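Long-range contact in Lmo0135 protein (Listeria monocytogenes EGD-e, PDB 5ISU), which is a substrate-binding protein of an ABC transporter and probably takes part in peptide uptake: residues 279-284 with 318-323. Numbering follows the deposited sequence.
Sequences LSYALD and ETYDQD
Tyr281 and Tyr320 form a T-shaped pair. The edge of Tyr320 points at one face of Tyr281, with the ring planes at 87° and the centroids 5.1 Å apart. Tyr320 CD1 does the touching and lies 3.5 Å from Tyr281 CE2, toward the rim of that face. The same face receives a CH-pi contact from Tyr320 CB, almost over the ring centre. Ser280 CB packs against Tyr320 CB at 3.6 Å. Glu318 CG, opposite the backbone N (chi1 180°), lies over the centre of one Tyr320 ring face. The bend at chi2 turns the carboxylate back, and OE2 accepts a hydrogen bond from Tyr320 N.

Two direct hydrogen bonds cross the contact. Asp323 N donates to Tyr281 O at 2.8 Å, nearly straight and in the carbonyl plane. Gln322 CA adds a CA-H...O contact to that oxygen. Gln322 NE2 reaches Ala282 O at 3.3 Å, a weak bond; Gln363 NE2 also donates to this carbonyl. With CG anti to the backbone N (chi1 -157°) and the chain extended, the Gln322 amide comes alongside Asp284 CB.

Water 1 lies 2.7 Å from both Leu283 O and Tyr320 O and can donate to either, but has more acceptors nearby than protons. Water 2 links Gln322 N to Asp284 OD2.

Tyr281 OH bonds Lys326 NZ, and Tyr320 OH bonds Ala457 O. Asp284 and Asp323 are N-caps, their OD1 atoms accepting from Glu287 N and Lys326 N. In this family 5 solute-binding fold, rings, backbone bonds and waters thus join the C-terminal part of helix 273-281 and the following turn to the loop between strand 299-301 and helix 324-334, and probably help to hold two helix starts together.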
ATOM      1  N   LEU A 279      -6.194 -27.299   4.739  1.00 52.24           N
ATOM      2  CA  LEU A 279      -6.547 -26.088   5.487  1.00 51.00           C
ATOM      3  C   LEU A 279      -7.057 -24.963   4.584  1.00 50.55           C
ATOM      4  O   LEU A 279      -7.439 -23.892   5.077  1.00 49.04           O
ATOM      5  CB  LEU A 279      -5.355 -25.603   6.319  1.00 52.73           C
ATOM      6  CG  LEU A 279      -4.789 -26.578   7.356  1.00 55.74           C
ATOM      7  CD1 LEU A 279      -3.514 -26.028   7.982  1.00 55.84           C
ATOM      8  CD2 LEU A 279      -5.809 -26.932   8.435  1.00 57.44           C
ATOM      9  N   SER A 280      -7.026 -25.198   3.274  1.00 48.48           N
ATOM     10  CA  SER A 280      -7.561 -24.257   2.300  1.00 45.70           C
ATOM     11  C   SER A 280      -8.965 -24.745   1.911  1.00 44.57           C
ATOM     12  O   SER A 280      -9.952 -23.977   1.936  1.00 42.32           O
ATOM     13  CB  SER A 280      -6.650 -24.169   1.064  1.00 44.83           C
ATOM     14  OG  SER A 280      -5.340 -23.796   1.436  1.00 42.87           O
ATOM     15  N   TYR A 281      -9.048 -26.013   1.547  1.00 44.91           N
ATOM     16  CA  TYR A 281     -10.328 -26.640   1.194  1.00 48.14           C
ATOM     17  C   TYR A 281     -11.381 -26.603   2.298  1.00 50.13           C
ATOM     18  O   TYR A 281     -12.560 -26.768   2.023  1.00 51.78           O
ATOM     19  CB  TYR A 281     -10.133 -28.108   0.795  1.00 50.47           C
ATOM     20  CG  TYR A 281      -9.665 -28.340  -0.619  1.00 50.93           C
ATOM     21  CD1 TYR A 281     -10.497 -28.039  -1.697  1.00 50.50           C
ATOM     22  CD2 TYR A 281      -8.446 -28.965  -0.884  1.00 53.62           C
ATOM     23  CE1 TYR A 281     -10.095 -28.284  -3.003  1.00 52.27           C
ATOM     24  CE2 TYR A 281      -8.046 -29.232  -2.188  1.00 53.85           C
ATOM     25  CZ  TYR A 281      -8.874 -28.887  -3.240  1.00 52.63           C
ATOM     26  OH  TYR A 281      -8.475 -29.138  -4.526  1.00 55.75           O
ATOM     27  N   ALA A 282     -10.966 -26.438   3.549  1.00 51.08           N
ATOM     28  CA  ALA A 282     -11.929 -26.368   4.645  1.00 53.32           C
ATOM     29  C   ALA A 282     -12.641 -25.009   4.723  1.00 52.55           C
ATOM     30  O   ALA A 282     -13.630 -24.874   5.445  1.00 52.55           O
ATOM     31  CB  ALA A 282     -11.232 -26.657   5.971  1.00 54.32           C
ATOM     32  N   LEU A 283     -12.158 -24.027   3.961  1.00 49.26           N
ATOM     33  CA  LEU A 283     -12.659 -22.662   4.046  1.00 47.96           C
ATOM     34  C   LEU A 283     -13.491 -22.201   2.858  1.00 45.26           C
ATOM     35  O   LEU A 283     -13.384 -22.752   1.765  1.00 45.54           O
ATOM     36  CB  LEU A 283     -11.462 -21.718   4.195  1.00 46.00           C
ATOM     37  CG  LEU A 283     -10.447 -22.049   5.297  1.00 47.63           C
ATOM     38  CD1 LEU A 283      -9.246 -21.123   5.226  1.00 45.63           C
ATOM     39  CD2 LEU A 283     -11.087 -21.981   6.674  1.00 49.30           C
ATOM     40  N   ASP A 284     -14.316 -21.177   3.106  1.00 45.76           N
ATOM     41  CA  ASP A 284     -15.163 -20.534   2.076  1.00 46.70           C
ATOM     42  C   ASP A 284     -15.077 -19.023   2.206  1.00 45.37           C
ATOM     43  O   ASP A 284     -15.517 -18.440   3.202  1.00 47.57           O
ATOM     44  CB  ASP A 284     -16.622 -20.964   2.151  1.00 48.97           C
ATOM     45  CG  ASP A 284     -17.505 -20.185   1.177  1.00 51.97           C
ATOM     46  OD1 ASP A 284     -17.789 -18.991   1.421  1.00 52.27           O
ATOM     47  OD2 ASP A 284     -17.918 -20.768   0.158  1.00 56.97           O
ATOM     48  N   GLU A 318      -5.549 -21.856  -8.824  1.00 44.37           N
ATOM     49  CA  GLU A 318      -6.276 -22.762  -7.944  1.00 46.55           C
ATOM     50  C   GLU A 318      -6.725 -21.979  -6.699  1.00 45.20           C
ATOM     51  O   GLU A 318      -5.926 -21.244  -6.110  1.00 44.76           O
ATOM     52  CB  GLU A 318      -5.429 -23.984  -7.555  1.00 47.28           C
ATOM     53  CG  GLU A 318      -6.152 -24.970  -6.627  1.00 51.16           C
ATOM     54  CD  GLU A 318      -7.519 -25.402  -7.156  1.00 52.57           C
ATOM     55  OE1 GLU A 318      -7.631 -25.709  -8.375  1.00 58.02           O
ATOM     56  OE2 GLU A 318      -8.484 -25.439  -6.349  1.00 48.56           O
ATOM     57  N   THR A 319      -7.996 -22.135  -6.319  1.00 43.61           N
ATOM     58  CA  THR A 319      -8.546 -21.431  -5.172  1.00 43.64           C
ATOM     59  C   THR A 319      -9.045 -22.336  -4.059  1.00 43.78           C
ATOM     60  O   THR A 319      -9.453 -21.832  -3.012  1.00 46.25           O
ATOM     61  CB  THR A 319      -9.637 -20.414  -5.593  1.00 43.03           C
ATOM     62  OG1 THR A 319     -10.609 -21.042  -6.440  1.00 44.90           O
ATOM     63  CG2 THR A 319      -9.009 -19.295  -6.351  1.00 45.76           C
ATOM     64  N   TYR A 320      -8.992 -23.650  -4.259  1.00 44.40           N
ATOM     65  CA  TYR A 320      -9.386 -24.617  -3.234  1.00 45.47           C
ATOM     66  C   TYR A 320     -10.773 -24.349  -2.697  1.00 46.44           C
ATOM     67  O   TYR A 320     -10.953 -24.204  -1.489  1.00 44.06           O
ATOM     68  CB  TYR A 320      -8.377 -24.607  -2.081  1.00 45.90           C
ATOM     69  CG  TYR A 320      -6.976 -24.867  -2.543  1.00 46.64           C
ATOM     70  CD1 TYR A 320      -6.544 -26.163  -2.748  1.00 48.16           C
ATOM     71  CD2 TYR A 320      -6.089 -23.828  -2.801  1.00 44.78           C
ATOM     72  CE1 TYR A 320      -5.280 -26.442  -3.204  1.00 49.70           C
ATOM     73  CE2 TYR A 320      -4.798 -24.100  -3.243  1.00 46.65           C
ATOM     74  CZ  TYR A 320      -4.409 -25.423  -3.437  1.00 47.13           C
ATOM     75  OH  TYR A 320      -3.168 -25.778  -3.872  1.00 48.49           O
ATOM     76  N   ASP A 321     -11.750 -24.283  -3.600  1.00 48.28           N
ATOM     77  CA  ASP A 321     -13.136 -23.993  -3.198  1.00 50.62           C
ATOM     78  C   ASP A 321     -13.609 -25.035  -2.186  1.00 49.04           C
ATOM     79  O   ASP A 321     -13.299 -26.212  -2.317  1.00 49.93           O
ATOM     80  CB  ASP A 321     -14.040 -23.896  -4.414  1.00 53.69           C
ATOM     81  CG  ASP A 321     -13.582 -22.808  -5.381  1.00 58.34           C
ATOM     82  OD1 ASP A 321     -12.422 -22.876  -5.846  1.00 62.85           O
ATOM     83  OD2 ASP A 321     -14.373 -21.892  -5.676  1.00 58.72           O
ATOM     84  N   GLN A 322     -14.358 -24.579  -1.186  1.00 47.08           N
ATOM     85  CA  GLN A 322     -14.749 -25.419  -0.040  1.00 49.37           C
ATOM     86  C   GLN A 322     -15.187 -26.843  -0.389  1.00 52.23           C
ATOM     87  O   GLN A 322     -16.113 -27.043  -1.171  1.00 50.33           O
ATOM     88  CB  GLN A 322     -15.822 -24.740   0.813  1.00 49.54           C
ATOM     89  CG  GLN A 322     -15.886 -25.246   2.249  1.00 51.76           C
ATOM     90  CD  GLN A 322     -16.976 -24.552   3.064  1.00 55.27           C
ATOM     91  OE1 GLN A 322     -18.147 -24.556   2.690  1.00 54.88           O
ATOM     92  NE2 GLN A 322     -16.591 -23.968   4.194  1.00 58.04           N
ATOM     93  N   ASP A 323     -14.463 -27.810   0.182  1.00 53.64           N
ATOM     94  CA  ASP A 323     -14.736 -29.241   0.038  1.00 56.66           C
ATOM     95  C   ASP A 323     -14.219 -29.899   1.321  1.00 57.89           C
ATOM     96  O   ASP A 323     -13.060 -30.321   1.418  1.00 56.05           O
ATOM     97  CB  ASP A 323     -14.059 -29.806  -1.208  1.00 58.10           C
ATOM     98  CG  ASP A 323     -14.539 -31.207  -1.568  1.00 62.97           C
ATOM     99  OD1 ASP A 323     -15.054 -31.957  -0.695  1.00 65.42           O
ATOM    100  OD2 ASP A 323     -14.383 -31.563  -2.754  1.00 66.60           O
TER
HETATM  101  O   HOH W   1     -11.768 -22.008  -0.228  1.00 40.60           O
HETATM  102  O   HOH W   2     -15.680 -21.766  -1.579  1.00 43.80           O